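Local structure of DUF3845 domain-containing protein (Bacteroides thetaiotaomicron VPI-5482, 3GF6) at residues P52-M60 / G88-S96; L30-Y40 / K64-F75. The protein is a bacterial lipoprotein of unknown function with an all-beta fold, its sequence family grouped in the same clan as C1q and TNF. All blocks are in the same frame, centred on the assembly; numbering follows the deposited sequence. Where two conformers were deposited one is given.

Contact 1 of 2, residues P52-M60 / G88-S96; sequences PTLGKLTFM and GYKDGNYPS. With EDO (1,2-ethanediol), chain E.
The ring of Tyr89 is clasped between two aliphatic groups: Thr53 CG2 lies over one face, 3.7 Å from the ring centroid, and Lys56 CB lies over the opposite face, 4.0 Å from it. Both are CH-pi contacts, for which a flat, electron-rich ring is well suited. At the edge, near the ring plane, sits the backbone of Leu54 and Gly55, and there Tyr89 OH donates to Leu54 O at 2.6 Å, tilted 30° from the carbonyl plane. The ring of Tyr94 has Met60 CG over one face, 3.6 Å from its centroid; the selenium of this selenomethionine stands farther above the ring, 5.3 Å from the centroid, in a Met-aromatic contact.

Strand 56-62 lies in an antiparallel sheet, paired with strands 82-85 and 187-198, and the 88-96 loop covers its part from Lys56 to Met60. In this loop, which follows strand 82-85, Gly88 to Asp91 form a type I beta turn, and Asp91 starts an Asx turn by accepting from Asn93 N on OD1.

Lys56 sends its CG anti to the backbone N (chi1 -171°) and stays extended beyond it, long enough to carry NZ past the ring to Tyr89 O, 2.7 Å away and in the carbonyl plane. Farther along, a water bridges Thr58 OG1 and Gly88 O, while the Thr58 hydroxyl also bonds Asn195 OD1 on strand 187-198.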
loop_
_atom_site.group_PDB
_atom_site.type_symbol
_atom_site.label_atom_id
_atom_site.label_comp_id
_atom_site.label_asym_id
_atom_site.label_seq_id
_atom_site.Cartn_x
_atom_site.Cartn_y
_atom_site.Cartn_z
ATOM N N PRO A 52 8.622 23.621 9.630
ATOM C CA PRO A 52 9.383 23.843 8.413
ATOM C C PRO A 52 10.784 23.224 8.369
ATOM O O PRO A 52 11.551 23.568 7.477
ATOM C CB PRO A 52 9.478 25.357 8.337
ATOM C CG PRO A 52 8.692 25.898 9.393
ATOM C CD PRO A 52 8.515 24.844 10.426
ATOM N N THR A 53 11.078 22.287 9.270
ATOM C CA THR A 53 12.380 21.629 9.343
ATOM C C THR A 53 12.630 20.918 8.013
ATOM O O THR A 53 11.739 20.243 7.473
ATOM C CB THR A 53 12.379 20.606 10.490
ATOM O OG1 THR A 53 12.060 21.265 11.730
ATOM C CG2 THR A 53 13.729 19.853 10.612
ATOM N N LEU A 54 13.844 21.082 7.511
ATOM C CA LEU A 54 14.226 20.515 6.236
ATOM C C LEU A 54 14.627 19.057 6.387
ATOM O O LEU A 54 15.181 18.633 7.411
ATOM C CB LEU A 54 15.433 21.273 5.667
ATOM C CG LEU A 54 15.262 22.778 5.526
ATOM C CD1 LEU A 54 16.521 23.406 4.959
ATOM C CD2 LEU A 54 14.050 23.098 4.664
ATOM N N GLY A 55 14.382 18.323 5.326
ATOM C CA GLY A 55 15.144 17.112 5.026
ATOM C C GLY A 55 14.455 15.756 5.106
ATOM O O GLY A 55 15.095 14.742 4.817
ATOM N N LYS A 56 13.204 15.709 5.530
ATOM C CA LYS A 56 12.511 14.430 5.693
ATOM C C LYS A 56 11.011 14.539 5.439
ATOM O O LYS A 56 10.361 15.454 5.940
ATOM C CB LYS A 56 12.749 13.938 7.122
ATOM C CG LYS A 56 12.295 12.542 7.435
ATOM C CD LYS A 56 12.777 12.257 8.885
ATOM C CE LYS A 56 11.998 11.207 9.618
ATOM N NZ LYS A 56 12.360 11.354 11.107
ATOM N N LEU A 57 10.496 13.600 4.662
ATOM C CA LEU A 57 9.050 13.480 4.417
ATOM C C LEU A 57 8.609 12.019 4.528
ATOM O O LEU A 57 8.916 11.203 3.642
ATOM C CB LEU A 57 8.714 14.041 3.041
ATOM C CG LEU A 57 9.065 15.506 2.754
ATOM C CD1 LEU A 57 8.982 15.743 1.233
ATOM C CD2 LEU A 57 8.141 16.449 3.510
ATOM N N THR A 58 7.863 11.722 5.582
ATOM C CA THR A 58 7.343 10.363 5.841
ATOM C C THR A 58 5.849 10.382 5.517
ATOM O O THR A 58 5.091 11.210 6.075
ATOM C CB THR A 58 7.582 9.952 7.267
ATOM O OG1 THR A 58 8.965 10.166 7.599
ATOM C CG2 THR A 58 7.191 8.474 7.423
ATOM N N PHE A 59 5.414 9.502 4.606
ATOM C CA PHE A 59 4.006 9.474 4.203
ATOM C C PHE A 59 3.575 8.137 3.726
ATOM O O PHE A 59 4.420 7.276 3.429
ATOM C CB PHE A 59 3.668 10.561 3.160
ATOM C CG PHE A 59 4.536 10.541 1.947
ATOM C CD1 PHE A 59 4.281 9.688 0.873
ATOM C CD2 PHE A 59 5.628 11.368 1.874
ATOM C CE1 PHE A 59 5.165 9.682 -0.241
ATOM C CE2 PHE A 59 6.471 11.367 0.767
ATOM C CZ PHE A 59 6.222 10.542 -0.287
HETATM N N MSE A 60 2.252 7.928 3.709
HETATM C CA MSE A 60 1.733 6.691 3.232
HETATM C C MSE A 60 0.674 6.921 2.158
HETATM O O MSE A 60 0.135 8.020 2.013
HETATM C CB MSE A 60 1.206 5.813 4.385
HETATM C CG MSE A 60 0.075 6.398 5.054
HETATM SE SE MSE A 60 -1.638 5.747 4.351
HETATM C CE MSE A 60 -2.486 6.562 5.900
ATOM N N GLY A 88 4.415 13.604 12.357
ATOM C CA GLY A 88 5.370 14.713 12.283
ATOM C C GLY A 88 6.746 14.318 11.798
ATOM O O GLY A 88 6.992 13.155 11.467
ATOM N N TYR A 89 7.651 15.294 11.789
ATOM C CA TYR A 89 8.970 15.079 11.303
ATOM C C TYR A 89 9.659 13.972 12.080
ATOM O O TYR A 89 10.405 13.169 11.495
ATOM C CB TYR A 89 9.748 16.405 11.398
ATOM C CG TYR A 89 11.106 16.407 10.761
ATOM C CD1 TYR A 89 12.203 15.870 11.419
ATOM C CD2 TYR A 89 11.323 17.030 9.523
ATOM C CE1 TYR A 89 13.463 15.898 10.849
ATOM C CE2 TYR A 89 12.579 17.068 8.951
ATOM C CZ TYR A 89 13.653 16.512 9.613
ATOM O OH TYR A 89 14.892 16.552 9.008
ATOM N N LYS A 90 9.372 13.896 13.380
ATOM C CA LYS A 90 10.008 12.862 14.214
ATOM C C LYS A 90 9.060 11.728 14.623
ATOM O O LYS A 90 9.422 10.908 15.485
ATOM C CB LYS A 90 10.635 13.532 15.434
ATOM C CG LYS A 90 11.849 14.374 15.036
ATOM C CD LYS A 90 12.757 14.793 16.186
ATOM C CE LYS A 90 13.901 13.798 16.439
ATOM N NZ LYS A 90 14.980 14.394 17.330
ATOM N N ASP A 91 7.891 11.655 13.978
ATOM C CA ASP A 91 6.887 10.639 14.306
ATOM C C ASP A 91 6.337 9.970 13.062
ATOM O O ASP A 91 5.525 10.564 12.341
ATOM C CB ASP A 91 5.748 11.251 15.122
ATOM C CG ASP A 91 4.837 10.212 15.744
ATOM O OD1 ASP A 91 4.823 9.044 15.267
ATOM O OD2 ASP A 91 4.133 10.575 16.744
ATOM N N GLY A 92 6.796 8.731 12.832
ATOM C CA GLY A 92 6.386 7.973 11.678
ATOM C C GLY A 92 5.038 7.285 11.837
ATOM O O GLY A 92 4.561 6.634 10.930
ATOM N N ASN A 93 4.388 7.443 12.981
ATOM C CA ASN A 93 3.013 6.952 13.114
ATOM C C ASN A 93 2.023 7.827 12.335
ATOM O O ASN A 93 2.344 8.941 11.928
ATOM C CB ASN A 93 2.586 6.908 14.574
ATOM C CG ASN A 93 3.274 5.800 15.351
ATOM O OD1 ASN A 93 3.220 4.620 14.965
ATOM N ND2 ASN A 93 3.881 6.165 16.473
ATOM N N TYR A 94 0.828 7.272 12.106
ATOM C CA TYR A 94 -0.238 7.958 11.393
ATOM C C TYR A 94 -1.406 8.223 12.335
ATOM O O TYR A 94 -1.634 7.483 13.283
ATOM C CB TYR A 94 -0.651 7.146 10.122
ATOM C CG TYR A 94 0.468 7.212 9.090
ATOM C CD1 TYR A 94 0.566 8.274 8.219
ATOM C CD2 TYR A 94 1.530 6.293 9.125
ATOM C CE1 TYR A 94 1.654 8.399 7.335
ATOM C CE2 TYR A 94 2.610 6.399 8.270
ATOM C CZ TYR A 94 2.677 7.461 7.370
ATOM O OH TYR A 94 3.759 7.543 6.550
ATOM N N PRO A 95 -2.132 9.318 12.104
ATOM C CA PRO A 95 -3.317 9.577 12.910
ATOM C C PRO A 95 -4.325 8.433 12.785
ATOM O O PRO A 95 -4.477 7.845 11.707
ATOM C CB PRO A 95 -3.900 10.869 12.293
ATOM C CG PRO A 95 -3.213 11.086 11.057
ATOM C CD PRO A 95 -1.949 10.292 11.035
ATOM N N SER A 96 -5.022 8.133 13.874
ATOM C CA SER A 96 -6.016 7.049 13.886
ATOM C C SER A 96 -7.063 7.165 12.767
ATOM O O SER A 96 -7.437 6.171 12.114
ATOM C CB SER A 96 -6.702 6.976 15.253
ATOM O OG SER A 96 -7.485 8.137 15.498
HETATM C C1 EDO E . 16.813 22.135 9.578
HETATM O O1 EDO E . 15.710 22.729 8.961
HETATM C C2 EDO E . 17.178 23.015 10.746
HETATM O O2 EDO E . 16.665 22.394 11.919
HETATM O O HOH W 1 8.313 10.991 10.366
#

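Contact 2 of 2, residues L30-Y40 / K64-F75; sequences LVARSFNEEDY and KNQQKDQNVADF
Asn36 and Asn65 meet with their amide planes nearly perpendicular, and Asn36 ND2 donates to Asn65 OD1 at 2.9 Å, from above the carbonyl plane. The other half of each amide is also used: Asn36 OD1 accepts from Gln66 N at 3.1 Å, and Asn65 ND2 donates to Ser34 OG in the serine conformer given here. Asparagine suits both places because one short amide offers a donor and an acceptor together. With an alanine in place of Asn36, Gln66 N would probably lose its acceptor, and Asn65 OD1 and Ser213 O their donor, with the Asn65 amide held at ND2 alone.

Between the backbones, Phe35 N and O pair with Gln67 O and N, and Gln66 with Gln67 forms a classic bulge opposite Phe35. Just past the strand, Asp69 N donates to Arg33 O. Arg33, extended from CG to NE, brings NH1 to Asp69 OD2 in a 2.8 Å salt bridge, while Asp69 OD1 accepts from Asn71 N in an Asx turn. Lys68 NZ donates to Val72 O at 2.8 Å and forms a salt bridge with Asp74 OD1, and two waters link Val31 O to Ala73, one at its N and one at its O. Phe35 lies between the Arg33 guanidinium and Gln67 CB, and Ala32 CB, small enough to fit, sits over the centre of the Phe75 ring. Tyr40 OH donates to Lys64 O at 2.7 Å and also bonds Ser81 OG.

The short strand 67-68 pairs antiparallel with strand 29-35, whose other edge pairs with strand 203-219; there Ser213 O takes a second bond from Asn36 ND2.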
loop_
_atom_site.group_PDB
_atom_site.type_symbol
_atom_site.label_atom_id
_atom_site.label_comp_id
_atom_site.label_asym_id
_atom_site.label_seq_id
_atom_site.Cartn_x
_atom_site.Cartn_y
_atom_site.Cartn_z
ATOM N N LEU A 30 -16.936 -13.671 -4.677
ATOM C CA LEU A 30 -16.205 -12.425 -4.838
ATOM C C LEU A 30 -16.906 -11.363 -4.027
ATOM O O LEU A 30 -18.063 -11.070 -4.292
ATOM C CB LEU A 30 -16.146 -11.973 -6.312
ATOM C CG LEU A 30 -15.380 -10.671 -6.623
ATOM C CD1 LEU A 30 -13.892 -10.868 -6.548
ATOM C CD2 LEU A 30 -15.769 -10.119 -8.028
ATOM N N VAL A 31 -16.226 -10.795 -3.030
ATOM C CA VAL A 31 -16.867 -9.803 -2.159
ATOM C C VAL A 31 -16.349 -8.402 -2.401
ATOM O O VAL A 31 -16.977 -7.436 -2.008
ATOM C CB VAL A 31 -16.800 -10.181 -0.661
ATOM C CG1 VAL A 31 -17.722 -11.439 -0.398
ATOM C CG2 VAL A 31 -15.383 -10.396 -0.138
ATOM N N ALA A 32 -15.211 -8.289 -3.048
ATOM C CA ALA A 32 -14.705 -6.973 -3.460
ATOM C C ALA A 32 -13.774 -7.163 -4.672
ATOM O O ALA A 32 -13.017 -8.167 -4.781
ATOM C CB ALA A 32 -13.982 -6.224 -2.304
ATOM N N ARG A 33 -13.882 -6.215 -5.582
ATOM C CA ARG A 33 -13.041 -6.143 -6.773
ATOM C C ARG A 33 -12.998 -4.718 -7.269
ATOM O O ARG A 33 -14.046 -4.057 -7.442
ATOM C CB ARG A 33 -13.560 -7.075 -7.876
ATOM C CG ARG A 33 -12.903 -6.852 -9.267
ATOM C CD ARG A 33 -13.236 -7.973 -10.250
ATOM N NE ARG A 33 -12.607 -7.679 -11.531
ATOM C CZ ARG A 33 -13.228 -7.244 -12.621
ATOM N NH1 ARG A 33 -14.545 -7.073 -12.644
ATOM N NH2 ARG A 33 -12.515 -6.990 -13.710
ATOM N N SER A 34 -11.768 -4.243 -7.461
ATOM C CA SER A 34 -11.498 -2.971 -8.117
ATOM C C SER A 34 -10.450 -3.174 -9.209
ATOM O O SER A 34 -9.583 -4.046 -9.107
ATOM C CB SER A 34 -11.031 -1.906 -7.113
ATOM O OG SER A 34 -9.779 -2.237 -6.527
ATOM N N PHE A 35 -10.519 -2.340 -10.240
ATOM C CA PHE A 35 -9.623 -2.420 -11.370
ATOM C C PHE A 35 -9.587 -1.076 -12.097
ATOM O O PHE A 35 -10.147 -0.073 -11.624
ATOM C CB PHE A 35 -10.019 -3.578 -12.299
ATOM C CG PHE A 35 -11.392 -3.462 -12.871
ATOM C CD1 PHE A 35 -12.490 -3.899 -12.140
ATOM C CD2 PHE A 35 -11.588 -2.945 -14.148
ATOM C CE1 PHE A 35 -13.800 -3.790 -12.686
ATOM C CE2 PHE A 35 -12.877 -2.853 -14.693
ATOM C CZ PHE A 35 -13.976 -3.282 -13.956
ATOM N N ASN A 36 -8.920 -1.057 -13.243
ATOM C CA ASN A 36 -8.708 0.196 -13.966
ATOM C C ASN A 36 -8.841 -0.019 -15.465
ATOM O O ASN A 36 -8.555 -1.106 -15.972
ATOM C CB ASN A 36 -7.312 0.737 -13.687
ATOM C CG ASN A 36 -7.078 1.121 -12.222
ATOM O OD1 ASN A 36 -7.453 2.225 -11.757
ATOM N ND2 ASN A 36 -6.398 0.251 -11.519
ATOM N N GLU A 37 -9.246 1.042 -16.164
ATOM C CA GLU A 37 -9.332 1.060 -17.622
ATOM C C GLU A 37 -8.242 1.902 -18.246
ATOM O O GLU A 37 -8.009 1.831 -19.442
ATOM C CB GLU A 37 -10.700 1.570 -18.075
ATOM C CG GLU A 37 -11.865 0.642 -17.665
ATOM C CD GLU A 37 -13.228 1.201 -18.055
ATOM O OE1 GLU A 37 -13.273 2.093 -18.913
ATOM O OE2 GLU A 37 -14.234 0.766 -17.490
ATOM N N GLU A 38 -7.593 2.719 -17.442
ATOM C CA GLU A 38 -6.467 3.509 -17.900
ATOM C C GLU A 38 -5.558 3.811 -16.718
ATOM O O GLU A 38 -5.930 3.614 -15.539
ATOM C CB GLU A 38 -6.954 4.805 -18.522
ATOM C CG GLU A 38 -7.667 5.698 -17.596
ATOM C CD GLU A 38 -8.258 6.941 -18.300
ATOM O OE1 GLU A 38 -8.082 7.075 -19.517
ATOM O OE2 GLU A 38 -8.898 7.776 -17.623
ATOM N N ASP A 39 -4.351 4.253 -17.045
ATOM C CA ASP A 39 -3.409 4.671 -16.005
ATOM C C ASP A 39 -3.918 5.953 -15.346
ATOM O O ASP A 39 -4.615 6.780 -15.966
ATOM C CB ASP A 39 -2.043 5.058 -16.580
ATOM C CG ASP A 39 -1.339 3.946 -17.343
ATOM O OD1 ASP A 39 -1.691 2.756 -17.305
ATOM O OD2 ASP A 39 -0.377 4.328 -18.033
ATOM N N TYR A 40 -3.500 6.189 -14.118
ATOM C CA TYR A 40 -3.730 7.533 -13.512
ATOM C C TYR A 40 -2.555 7.950 -12.641
ATOM O O TYR A 40 -1.725 7.113 -12.283
ATOM C CB TYR A 40 -5.051 7.577 -12.759
ATOM C CG TYR A 40 -5.079 6.861 -11.429
ATOM C CD1 TYR A 40 -4.695 7.521 -10.264
ATOM C CD2 TYR A 40 -5.478 5.530 -11.333
ATOM C CE1 TYR A 40 -4.716 6.897 -9.053
ATOM C CE2 TYR A 40 -5.515 4.898 -10.125
ATOM C CZ TYR A 40 -5.103 5.582 -8.973
ATOM O OH TYR A 40 -5.138 4.964 -7.743
ATOM N N LYS A 64 -5.769 2.510 -4.230
ATOM C CA LYS A 64 -7.120 2.392 -4.759
ATOM C C LYS A 64 -7.076 2.201 -6.277
ATOM O O LYS A 64 -6.113 2.608 -6.917
ATOM C CB LYS A 64 -7.943 3.655 -4.431
ATOM C CG LYS A 64 -8.094 3.900 -2.940
ATOM C CD LYS A 64 -8.988 5.112 -2.635
ATOM C CE LYS A 64 -8.950 5.347 -1.133
ATOM N NZ LYS A 64 -9.818 6.452 -0.700
ATOM N N ASN A 65 -8.151 1.621 -6.831
ATOM C CA ASN A 65 -8.356 1.491 -8.271
ATOM C C ASN A 65 -9.693 2.134 -8.630
ATOM O O ASN A 65 -10.626 2.055 -7.824
ATOM C CB ASN A 65 -8.297 0.027 -8.732
ATOM C CG ASN A 65 -6.990 -0.648 -8.333
ATOM O OD1 ASN A 65 -5.937 -0.194 -8.728
ATOM N ND2 ASN A 65 -7.062 -1.745 -7.548
ATOM N N GLN A 66 -9.790 2.740 -9.821
ATOM C CA GLN A 66 -10.899 3.672 -10.105
ATOM C C GLN A 66 -12.243 2.993 -10.384
ATOM O O GLN A 66 -13.279 3.631 -10.185
ATOM C CB GLN A 66 -10.566 4.638 -11.234
ATOM C CG GLN A 66 -9.423 5.636 -10.911
ATOM C CD GLN A 66 -9.431 6.834 -11.832
ATOM O OE1 GLN A 66 -8.734 6.860 -12.854
ATOM N NE2 GLN A 66 -10.248 7.821 -11.498
ATOM N N GLN A 67 -12.238 1.774 -10.915
ATOM C CA GLN A 67 -13.480 1.036 -11.235
ATOM C C GLN A 67 -13.798 0.019 -10.180
ATOM O O GLN A 67 -12.900 -0.685 -9.676
ATOM C CB GLN A 67 -13.360 0.286 -12.582
ATOM C CG GLN A 67 -12.886 1.127 -13.764
ATOM C CD GLN A 67 -13.668 2.373 -13.970
ATOM O OE1 GLN A 67 -13.092 3.453 -14.200
ATOM N NE2 GLN A 67 -14.979 2.256 -13.901
ATOM N N LYS A 68 -15.101 -0.118 -9.878
ATOM C CA LYS A 68 -15.610 -1.155 -8.973
ATOM C C LYS A 68 -16.339 -2.137 -9.851
ATOM O O LYS A 68 -17.094 -1.736 -10.745
ATOM C CB LYS A 68 -16.617 -0.591 -7.965
ATOM C CG LYS A 68 -17.022 -1.557 -6.870
ATOM C CD LYS A 68 -18.180 -1.073 -6.041
ATOM C CE LYS A 68 -19.530 -1.059 -6.812
ATOM N NZ LYS A 68 -20.713 -1.018 -5.876
ATOM N N ASP A 69 -16.148 -3.416 -9.577
ATOM C CA ASP A 69 -17.021 -4.433 -10.153
ATOM C C ASP A 69 -18.452 -4.109 -9.690
ATOM O O ASP A 69 -18.715 -3.980 -8.511
ATOM C CB ASP A 69 -16.566 -5.824 -9.714
ATOM C CG ASP A 69 -17.354 -6.959 -10.354
ATOM O OD1 ASP A 69 -18.543 -7.087 -10.059
ATOM O OD2 ASP A 69 -16.759 -7.781 -11.121
ATOM N N GLN A 70 -19.376 -3.997 -10.644
ATOM C CA GLN A 70 -20.720 -3.536 -10.319
ATOM C C GLN A 70 -21.546 -4.548 -9.533
ATOM O O GLN A 70 -22.656 -4.228 -9.072
ATOM C CB GLN A 70 -21.445 -3.067 -11.573
ATOM C CG GLN A 70 -20.792 -1.834 -12.205
ATOM C CD GLN A 70 -20.746 -0.678 -11.250
ATOM O OE1 GLN A 70 -19.673 -0.276 -10.747
ATOM N NE2 GLN A 70 -21.925 -0.166 -10.922
ATOM N N ASN A 71 -21.033 -5.749 -9.345
ATOM C CA ASN A 71 -21.764 -6.755 -8.580
ATOM C C ASN A 71 -21.337 -6.897 -7.098
ATOM O O ASN A 71 -21.806 -7.818 -6.381
ATOM C CB ASN A 71 -21.610 -8.090 -9.266
ATOM C CG ASN A 71 -21.912 -8.006 -10.748
ATOM O OD1 ASN A 71 -23.013 -7.631 -11.145
ATOM N ND2 ASN A 71 -20.923 -8.293 -11.567
ATOM N N VAL A 72 -20.430 -6.037 -6.646
ATOM C CA VAL A 72 -19.977 -6.049 -5.261
ATOM C C VAL A 72 -20.343 -4.739 -4.554
ATOM O O VAL A 72 -20.550 -3.698 -5.194
ATOM C CB VAL A 72 -18.456 -6.261 -5.147
ATOM C CG1 VAL A 72 -18.008 -7.552 -5.908
ATOM C CG2 VAL A 72 -17.683 -5.020 -5.622
ATOM N N ALA A 73 -20.367 -4.790 -3.219
ATOM C CA ALA A 73 -20.598 -3.600 -2.407
ATOM C C ALA A 73 -19.482 -2.572 -2.602
ATOM O O ALA A 73 -18.339 -2.938 -2.824
ATOM C CB ALA A 73 -20.651 -3.977 -0.917
ATOM N N ASP A 74 -19.817 -1.295 -2.463
ATOM C CA ASP A 74 -18.793 -0.261 -2.370
ATOM C C ASP A 74 -17.781 -0.587 -1.295
ATOM O O ASP A 74 -18.136 -1.108 -0.242
ATOM C CB ASP A 74 -19.409 1.083 -2.016
ATOM C CG ASP A 74 -20.232 1.679 -3.145
ATOM O OD1 ASP A 74 -20.261 1.129 -4.278
ATOM O OD2 ASP A 74 -20.832 2.743 -2.865
ATOM N N PHE A 75 -16.518 -0.274 -1.561
ATOM C CA PHE A 75 -15.462 -0.462 -0.557
ATOM C C PHE A 75 -14.406 0.594 -0.737
ATOM O O PHE A 75 -14.325 1.226 -1.796
ATOM C CB PHE A 75 -14.898 -1.898 -0.545
ATOM C CG PHE A 75 -14.073 -2.302 -1.774
ATOM C CD1 PHE A 75 -14.670 -2.507 -3.014
ATOM C CD2 PHE A 75 -12.698 -2.531 -1.665
ATOM C CE1 PHE A 75 -13.903 -2.927 -4.115
ATOM C CE2 PHE A 75 -11.922 -2.914 -2.764
ATOM C CZ PHE A 75 -12.529 -3.102 -3.992
HETATM O O HOH W 2 -19.923 -10.717 -6.412
HETATM O O HOH W 3 -16.944 -4.661 -1.297
HETATM O O HOH W 4 -19.664 -7.300 -1.704
HETATM O O HOH W 5 -10.051 3.597 -14.886
HETATM O O HOH W 6 -7.857 8.274 -14.995
#

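Contact 1 and contact 2 lie on opposite sides of the chain's centre, their own centres about 30 Å apart, and they do not touch. The chain nevertheless ties them closely: strand 56-62 of contact 1 is followed directly by strand 67-68 of contact 2, and the segments alternate in sequence. The two strands belong to different antiparallel sheets, so residues 63-66 carry the chain from one sheet to the other. Contact 1 sets a loop against its strand, largely through side chains, whereas contact 2 adds a true strand pairing. The protein's function is not known, so neither contact can be related to an active site; the ethanediol at Leu54 in contact 1 probably comes from the crystallisation liquor and marks no established pocket.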